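Local structure of tyrosine--tRNA ligase, mitochondrial (Emericella nidulans, 5IHX) at residues E42-I47 / M330-P335; G71-A76 / G106-V111. The protein probably joins L-tyrosine to mitochondrial tRNA(Tyr) at the expense of ATP, as an aminoacyl-tRNA synthetase of the first class. All blocks are in the same frame, centred on the assembly; numbering follows the deposited sequence.

Contact 1: E42-I47 / M330-P335; sequences EERGLI and MFTFLP
Arg44 reaches from the end of helix 37-44 to the backbone carbonyl of Leu334 and holds it end-on with two nitrogens. NH1 of Arg44 donates to Leu334 O over 2.8 Å, and NH2 of Arg44 donates to the same oxygen over 3.0 Å. The oxygen lies only 2° out of the guanidinium plane. Neither bond of this forked pair is straight, however: the N-H...O angle is 150° at NH1. At NH2 it falls to 140°. The arginine chain gets there folded, bent at both chi2 and chi3. NE of Arg44 binds Lys329 O, which with the fork fixes the rotation of the group, and Trp92 and Ile339 pack against the side chain. Thr332 OG1 accepts from Leu334 N at 3.0 Å, an ST turn that shapes the chain presenting this carbonyl, and is also bonded to Leu328 O.

A second tight patch is built around Met330. Its CG lies 3.4 Å from Arg44 O, and its SD lies 3.4 Å from Gly45 O, a carbonyl also bonded by Arg326. The side chains of Leu46 and Met330 run antiparallel alongside one another, with CD2 of Leu46 3.8 Å from CB of Met330. The looser side is at Pro335, an exposed residue whose CA stands 4.3 Å from Arg44 NH1.

Gly45, with its positive phi, is the C-prime residue of a Schellman motif that ends helix 37-44. The arrangement is thus a helix C-terminus packed against the linker between helices 321-331 and 336-348, where Pro335 is the N-cap residue.

Contact 2: G71-A76 / G106-V111; sequences GVDPTA and GATSRV. With TYR (tyrosine), chain C.
The wall of the tyrosine pocket, where strand 68-72 of the synthetase's nucleotide-binding fold runs out into a loop, is joined here to the short, weakly bonded helix at about 108-111. Asp73, a pocket residue, carries the polar link: Thr108 OG1 donates to Asp73 OD2 across 3.0 Å. The hydroxyl arrives on the syn side of that carboxylate oxygen, 28° out of its plane, and the Thr108 side chain comes in roughly perpendicular to that of Asp73. The same OD2 of Asp73 lies 3.5 Å from CD2 of the bound tyrosine, so this oxygen faces both the helix and the ligand ring. OD1 of Asp73 is bonded to Tyr217 OH, which in turn binds the ligand; a bond on each oxygen would restrain the rotation of the carboxylate. Thr108 OG1 has a further partner in Asn169, a second-shell residue that helps to position the donor.

Beside the polar pair, apolar atoms close the contact. CB of Ser109 packs 3.7 Å from CD of Pro74 and 4.0 Å from CB of Asp73. With OG lying between its own backbone N and carbonyl carbon (chi1 63°), Ser109 turns the hydroxyl back to Gly106 O, 2.8 Å from OG and 56° above the carbonyl plane. An inverse gamma turn centred on Pro74 bends the chain just after the strand, its ring against Ser109. Gly71, lacking a side chain, lets the ligand ring lie close, CD1 3.5 Å from Gly71 CA.

Around this junction, Val72 pairs through its backbone with Leu103 and Gly105, helix 212-229 touches Thr108, helix 126-153 covers Val72 and Pro74, and Leu179 and Leu182 of the second subunit pack on the 108-111 side.

Both contacts are largely buried, but they lie on opposite sides of the chain's centre, with their own centres about 27 Å apart and nearest atoms about 13 Å apart. Both segments of contact 2 fall between the two segments of contact 1 in the sequence. The contacts share no helix or strand: 37-44 and 321-331 against 68-72 and 108-111. Contact 1 sets a charged side chain on a backbone carbonyl, and an exposed proline lies at its solvent side. Contact 2 joins elements at the central sheet, and its link runs between side chains, hydroxyl to carboxylate, beside the ligand. The second subunit reaches contact 2, whereas no other chain touches contact 1.

Contact 1: E42-I47 / M330-P335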
ATOM      1  N   GLU A  42      20.037  31.695  -3.688  1.00 31.63           N
ATOM      2  CA  GLU A  42      21.053  31.810  -2.652  1.00 23.96           C
ATOM      3  C   GLU A  42      21.165  33.255  -2.183  1.00 30.53           C
ATOM      4  O   GLU A  42      21.318  33.528  -0.993  1.00 35.10           O
ATOM      5  CB  GLU A  42      22.400  31.308  -3.174  1.00 24.74           C
ATOM      6  CG  GLU A  42      22.494  29.789  -3.233  1.00 31.24           C
ATOM      7  CD  GLU A  42      23.660  29.298  -4.070  1.00 40.92           C
ATOM      8  OE1 GLU A  42      24.140  28.172  -3.821  1.00 44.63           O
ATOM      9  OE2 GLU A  42      24.087  30.029  -4.989  1.00 46.18           O
ATOM     10  N   GLU A  43      21.085  34.183  -3.130  1.00 25.10           N
ATOM     11  CA  GLU A  43      21.110  35.603  -2.811  1.00 27.16           C
ATOM     12  C   GLU A  43      19.890  36.007  -1.983  1.00 34.54           C
ATOM     13  O   GLU A  43      19.979  36.894  -1.132  1.00 32.49           O
ATOM     14  CB  GLU A  43      21.192  36.435  -4.091  1.00 31.73           C
ATOM     15  CG  GLU A  43      21.491  37.906  -3.852  1.00 54.82           C
ATOM     16  CD  GLU A  43      21.724  38.677  -5.140  1.00 64.26           C
ATOM     17  OE1 GLU A  43      21.171  38.276  -6.184  1.00 58.68           O
ATOM     18  OE2 GLU A  43      22.464  39.683  -5.107  1.00 74.00           O
ATOM     19  N   ARG A  44      18.748  35.368  -2.236  1.00 28.23           N
ATOM     20  CA  ARG A  44      17.539  35.653  -1.468  1.00 28.43           C
ATOM     21  C   ARG A  44      17.581  34.942  -0.111  1.00 29.05           C
ATOM     22  O   ARG A  44      16.772  35.226   0.772  1.00 29.90           O
ATOM     23  CB  ARG A  44      16.277  35.232  -2.224  1.00 26.84           C
ATOM     24  CG  ARG A  44      16.155  35.822  -3.626  1.00 28.87           C
ATOM     25  CD  ARG A  44      16.159  37.344  -3.688  1.00 34.36           C
ATOM     26  NE  ARG A  44      15.155  38.015  -2.870  1.00 33.85           N
ATOM     27  CZ  ARG A  44      14.841  39.301  -3.006  1.00 27.36           C
ATOM     28  NH1 ARG A  44      15.445  40.035  -3.934  1.00 26.24           N
ATOM     29  NH2 ARG A  44      13.923  39.857  -2.230  1.00 29.72           N
ATOM     30  N   GLY A  45      18.506  33.996   0.039  1.00 31.49           N
ATOM     31  CA  GLY A  45      18.629  33.231   1.269  1.00 29.58           C
ATOM     32  C   GLY A  45      17.541  32.179   1.411  1.00 33.55           C
ATOM     33  O   GLY A  45      17.151  31.821   2.523  1.00 29.25           O
ATOM     34  N   LEU A  46      17.060  31.671   0.280  1.00 29.00           N
ATOM     35  CA  LEU A  46      15.935  30.740   0.269  1.00 27.78           C
ATOM     36  C   LEU A  46      16.342  29.265   0.223  1.00 33.34           C
ATOM     37  O   LEU A  46      15.488  28.391   0.372  1.00 28.74           O
ATOM     38  CB  LEU A  46      15.020  31.056  -0.916  1.00 25.44           C
ATOM     39  CG  LEU A  46      14.105  32.272  -0.742  1.00 26.47           C
ATOM     40  CD1 LEU A  46      13.415  32.621  -2.053  1.00 23.97           C
ATOM     41  CD2 LEU A  46      13.070  32.024   0.354  1.00 26.96           C
ATOM     42  N   ILE A  47      17.627  28.984   0.017  1.00 29.05           N
ATOM     43  CA  ILE A  47      18.111  27.602   0.033  1.00 34.60           C
ATOM     44  C   ILE A  47      18.808  27.278   1.351  1.00 35.80           C
ATOM     45  O   ILE A  47      19.776  27.938   1.726  1.00 32.44           O
ATOM     46  CB  ILE A  47      19.087  27.320  -1.127  1.00 30.73           C
ATOM     47  CG1 ILE A  47      18.425  27.659  -2.465  1.00 30.96           C
ATOM     48  CG2 ILE A  47      19.551  25.859  -1.083  1.00 36.53           C
ATOM     49  CD1 ILE A  47      19.270  27.342  -3.686  1.00 40.06           C
ATOM     50  N   MET A 330      13.727  36.951   1.820  1.00 23.02           N
ATOM     51  CA  MET A 330      13.011  35.686   1.674  1.00 27.89           C
ATOM     52  C   MET A 330      11.520  35.869   1.377  1.00 30.33           C
ATOM     53  O   MET A 330      10.926  35.052   0.669  1.00 29.82           O
ATOM     54  CB  MET A 330      13.179  34.830   2.938  1.00 26.26           C
ATOM     55  CG  MET A 330      14.611  34.376   3.201  1.00 26.50           C
ATOM     56  SD  MET A 330      14.761  33.132   4.508  1.00 35.08           S
ATOM     57  CE  MET A 330      13.861  33.904   5.849  1.00 29.63           C
ATOM     58  N   PHE A 331      10.914  36.923   1.926  1.00 25.54           N
ATOM     59  CA  PHE A 331       9.460  37.094   1.857  1.00 28.77           C
ATOM     60  C   PHE A 331       8.967  38.148   0.856  1.00 27.92           C
ATOM     61  O   PHE A 331       7.763  38.365   0.745  1.00 30.66           O
ATOM     62  CB  PHE A 331       8.912  37.450   3.243  1.00 27.44           C
ATOM     63  CG  PHE A 331       8.864  36.289   4.194  1.00 33.50           C
ATOM     64  CD1 PHE A 331       7.895  35.309   4.057  1.00 29.58           C
ATOM     65  CD2 PHE A 331       9.775  36.184   5.234  1.00 26.65           C
ATOM     66  CE1 PHE A 331       7.839  34.242   4.932  1.00 33.87           C
ATOM     67  CE2 PHE A 331       9.723  35.119   6.112  1.00 30.36           C
ATOM     68  CZ  PHE A 331       8.754  34.145   5.961  1.00 31.33           C
ATOM     69  N   THR A 332       9.877  38.798   0.133  1.00 27.70           N
ATOM     70  CA  THR A 332       9.476  39.830  -0.827  1.00 22.16           C
ATOM     71  C   THR A 332      10.239  39.711  -2.140  1.00 25.61           C
ATOM     72  O   THR A 332      11.240  38.998  -2.230  1.00 23.95           O
ATOM     73  CB  THR A 332       9.695  41.254  -0.265  1.00 27.04           C
ATOM     74  OG1 THR A 332      11.038  41.681  -0.533  1.00 27.33           O
ATOM     75  CG2 THR A 332       9.432  41.304   1.238  1.00 24.09           C
ATOM     76  N   PHE A 333       9.744  40.422  -3.154  1.00 24.95           N
ATOM     77  CA  PHE A 333      10.402  40.517  -4.459  1.00 26.98           C
ATOM     78  C   PHE A 333      11.224  41.804  -4.565  1.00 28.42           C
ATOM     79  O   PHE A 333      11.672  42.172  -5.651  1.00 32.15           O
ATOM     80  CB  PHE A 333       9.364  40.470  -5.590  1.00 29.46           C
ATOM     81  CG  PHE A 333       8.905  39.076  -5.961  1.00 33.81           C
ATOM     82  CD1 PHE A 333       8.036  38.894  -7.027  1.00 36.86           C
ATOM     83  CD2 PHE A 333       9.315  37.959  -5.245  1.00 23.31           C
ATOM     84  CE1 PHE A 333       7.597  37.631  -7.381  1.00 32.46           C
ATOM     85  CE2 PHE A 333       8.881  36.692  -5.598  1.00 26.34           C
ATOM     86  CZ  PHE A 333       8.022  36.529  -6.667  1.00 29.05           C
ATOM     87  N   LEU A 334      11.415  42.485  -3.438  1.00 26.58           N
ATOM     88  CA  LEU A 334      12.202  43.715  -3.406  1.00 28.49           C
ATOM     89  C   LEU A 334      13.618  43.457  -3.917  1.00 28.59           C
ATOM     90  O   LEU A 334      14.271  42.516  -3.466  1.00 29.73           O
ATOM     91  CB  LEU A 334      12.259  44.286  -1.987  1.00 24.22           C
ATOM     92  CG  LEU A 334      11.002  44.968  -1.443  1.00 30.22           C
ATOM     93  CD1 LEU A 334      11.141  45.186   0.051  1.00 25.99           C
ATOM     94  CD2 LEU A 334      10.748  46.295  -2.146  1.00 29.68           C
ATOM     95  N   PRO A 335      14.092  44.276  -4.878  1.00 35.67           N
ATOM     96  CA  PRO A 335      15.475  44.128  -5.348  1.00 37.17           C
ATOM     97  C   PRO A 335      16.494  44.268  -4.219  1.00 32.50           C
ATOM     98  O   PRO A 335      16.238  44.987  -3.252  1.00 29.10           O
ATOM     99  CB  PRO A 335      15.634  45.269  -6.359  1.00 33.03           C
ATOM    100  CG  PRO A 335      14.255  45.592  -6.797  1.00 31.78           C
ATOM    101  CD  PRO A 335      13.377  45.338  -5.610  1.00 35.45           C
TER

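Contact 2: G71-A76 / G106-V111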
ATOM      1  N   GLY A  71       4.905  20.558  -2.312  1.00 29.97           N
ATOM      2  CA  GLY A  71       3.685  19.923  -1.851  1.00 26.87           C
ATOM      3  C   GLY A  71       3.203  20.475  -0.524  1.00 30.78           C
ATOM      4  O   GLY A  71       3.995  20.964   0.279  1.00 32.14           O
ATOM      5  N   VAL A  72       1.896  20.399  -0.300  1.00 28.20           N
ATOM      6  CA  VAL A  72       1.318  20.800   0.975  1.00 29.46           C
ATOM      7  C   VAL A  72       0.125  19.905   1.298  1.00 29.90           C
ATOM      8  O   VAL A  72      -0.723  19.657   0.441  1.00 31.70           O
ATOM      9  CB  VAL A  72       0.884  22.291   0.969  1.00 37.40           C
ATOM     10  CG1 VAL A  72      -0.069  22.583  -0.189  1.00 35.49           C
ATOM     11  CG2 VAL A  72       0.242  22.670   2.298  1.00 37.69           C
ATOM     12  N   ASP A  73       0.085  19.403   2.529  1.00 33.24           N
ATOM     13  CA  ASP A  73      -1.021  18.565   2.984  1.00 46.70           C
ATOM     14  C   ASP A  73      -2.053  19.421   3.724  1.00 44.07           C
ATOM     15  O   ASP A  73      -1.711  20.102   4.692  1.00 42.91           O
ATOM     16  CB  ASP A  73      -0.522  17.436   3.890  1.00 48.79           C
ATOM     17  CG  ASP A  73       0.099  16.284   3.111  1.00 54.33           C
ATOM     18  OD1 ASP A  73       0.600  15.336   3.751  1.00 51.49           O
ATOM     19  OD2 ASP A  73       0.051  16.302   1.862  1.00 50.79           O
ATOM     20  N   PRO A  74      -3.318  19.394   3.268  1.00 32.57           N
ATOM     21  CA  PRO A  74      -4.370  20.195   3.903  1.00 40.41           C
ATOM     22  C   PRO A  74      -4.836  19.649   5.256  1.00 47.07           C
ATOM     23  O   PRO A  74      -5.817  18.909   5.320  1.00 61.87           O
ATOM     24  CB  PRO A  74      -5.505  20.149   2.875  1.00 37.50           C
ATOM     25  CG  PRO A  74      -5.325  18.850   2.182  1.00 40.57           C
ATOM     26  CD  PRO A  74      -3.837  18.637   2.113  1.00 28.83           C
ATOM     27  N   THR A  75      -4.125  20.017   6.318  1.00 44.55           N
ATOM     28  CA  THR A  75      -4.501  19.637   7.678  1.00 55.43           C
ATOM     29  C   THR A  75      -5.298  20.754   8.349  1.00 49.48           C
ATOM     30  O   THR A  75      -5.760  20.609   9.481  1.00 52.21           O
ATOM     31  CB  THR A  75      -3.264  19.324   8.541  1.00 58.93           C
ATOM     32  OG1 THR A  75      -2.424  20.483   8.620  1.00 59.97           O
ATOM     33  CG2 THR A  75      -2.477  18.166   7.950  1.00 56.19           C
ATOM     34  N   ALA A  76      -5.446  21.869   7.641  1.00 47.76           N
ATOM     35  CA  ALA A  76      -6.216  23.011   8.119  1.00 40.52           C
ATOM     36  C   ALA A  76      -6.920  23.659   6.930  1.00 35.97           C
ATOM     37  O   ALA A  76      -6.543  23.417   5.783  1.00 37.43           O
ATOM     38  CB  ALA A  76      -5.308  24.009   8.828  1.00 40.28           C
ATOM     39  N   GLY A 106      -4.158  15.941  -1.153  1.00 29.93           N
ATOM     40  CA  GLY A 106      -5.473  15.525  -0.702  1.00 33.15           C
ATOM     41  C   GLY A 106      -5.480  14.088  -0.212  1.00 46.73           C
ATOM     42  O   GLY A 106      -6.101  13.775   0.804  1.00 51.31           O
ATOM     43  N   ALA A 107      -4.787  13.214  -0.936  1.00 43.82           N
ATOM     44  CA  ALA A 107      -4.715  11.802  -0.574  1.00 45.74           C
ATOM     45  C   ALA A 107      -3.719  11.577   0.560  1.00 42.86           C
ATOM     46  O   ALA A 107      -4.034  10.927   1.555  1.00 47.92           O
ATOM     47  CB  ALA A 107      -4.334  10.965  -1.779  1.00 43.33           C
ATOM     48  N   THR A 108      -2.512  12.118   0.404  1.00 45.68           N
ATOM     49  CA  THR A 108      -1.438  11.870   1.359  1.00 51.90           C
ATOM     50  C   THR A 108      -1.728  12.485   2.725  1.00 57.32           C
ATOM     51  O   THR A 108      -1.097  12.127   3.720  1.00 55.30           O
ATOM     52  CB  THR A 108      -0.096  12.426   0.845  1.00 51.20           C
ATOM     53  OG1 THR A 108      -0.284  13.758   0.353  1.00 42.89           O
ATOM     54  CG2 THR A 108       0.457  11.554  -0.273  1.00 58.30           C
ATOM     55  N   SER A 109      -2.686  13.406   2.773  1.00 52.73           N
ATOM     56  CA  SER A 109      -3.097  14.007   4.037  1.00 54.49           C
ATOM     57  C   SER A 109      -3.911  13.021   4.870  1.00 50.88           C
ATOM     58  O   SER A 109      -3.951  13.118   6.095  1.00 52.30           O
ATOM     59  CB  SER A 109      -3.899  15.286   3.791  1.00 50.79           C
ATOM     60  OG  SER A 109      -5.100  15.015   3.089  1.00 61.95           O
ATOM     61  N   ARG A 110      -4.562  12.076   4.198  1.00 42.42           N
ATOM     62  CA  ARG A 110      -5.315  11.032   4.887  1.00 50.07           C
ATOM     63  C   ARG A 110      -4.374  10.168   5.721  1.00 53.45           C
ATOM     64  O   ARG A 110      -4.698   9.789   6.846  1.00 55.00           O
ATOM     65  CB  ARG A 110      -6.081  10.161   3.888  1.00 60.33           C
ATOM     66  CG  ARG A 110      -7.112  10.909   3.056  1.00 66.84           C
ATOM     67  CD  ARG A 110      -7.852   9.959   2.126  1.00 69.29           C
ATOM     68  NE  ARG A 110      -8.790  10.653   1.248  1.00 68.20           N
ATOM     69  CZ  ARG A 110      -9.541  10.049   0.333  1.00 67.72           C
ATOM     70  N   VAL A 111      -3.206   9.864   5.161  1.00 50.14           N
ATOM     71  CA  VAL A 111      -2.192   9.077   5.859  1.00 48.15           C
ATOM     72  C   VAL A 111      -1.500   9.916   6.931  1.00 58.32           C
ATOM     73  O   VAL A 111      -1.470   9.538   8.104  1.00 60.42           O
ATOM     74  CB  VAL A 111      -1.138   8.527   4.874  1.00 51.75           C
ATOM     75  CG1 VAL A 111      -0.010   7.813   5.617  1.00 57.81           C
ATOM     76  CG2 VAL A 111      -1.792   7.587   3.874  1.00 53.91           C
TER
HETATM   77  N   TYR C 501       4.902  15.729   2.932  1.00 56.37           N
HETATM   78  CA  TYR C 501       4.882  17.215   2.805  1.00 53.00           C
HETATM   79  C   TYR C 501       4.555  17.871   4.141  1.00 64.03           C
HETATM   80  O   TYR C 501       4.952  19.007   4.408  1.00 65.23           O
HETATM   81  CB  TYR C 501       3.866  17.647   1.746  1.00 42.72           C
HETATM   82  CG  TYR C 501       4.007  16.906   0.441  1.00 46.65           C
HETATM   83  CD1 TYR C 501       5.137  17.068  -0.352  1.00 37.83           C
HETATM   84  CD2 TYR C 501       3.014  16.041  -0.002  1.00 41.38           C
HETATM   85  CE1 TYR C 501       5.272  16.393  -1.546  1.00 42.87           C
HETATM   86  CE2 TYR C 501       3.141  15.361  -1.193  1.00 40.14           C
HETATM   87  CZ  TYR C 501       4.271  15.542  -1.963  1.00 45.09           C
HETATM   88  OH  TYR C 501       4.404  14.866  -3.152  1.00 52.22           O
HETATM   89  OXT TYR C 501       3.880  17.280   4.983  1.00 60.43           O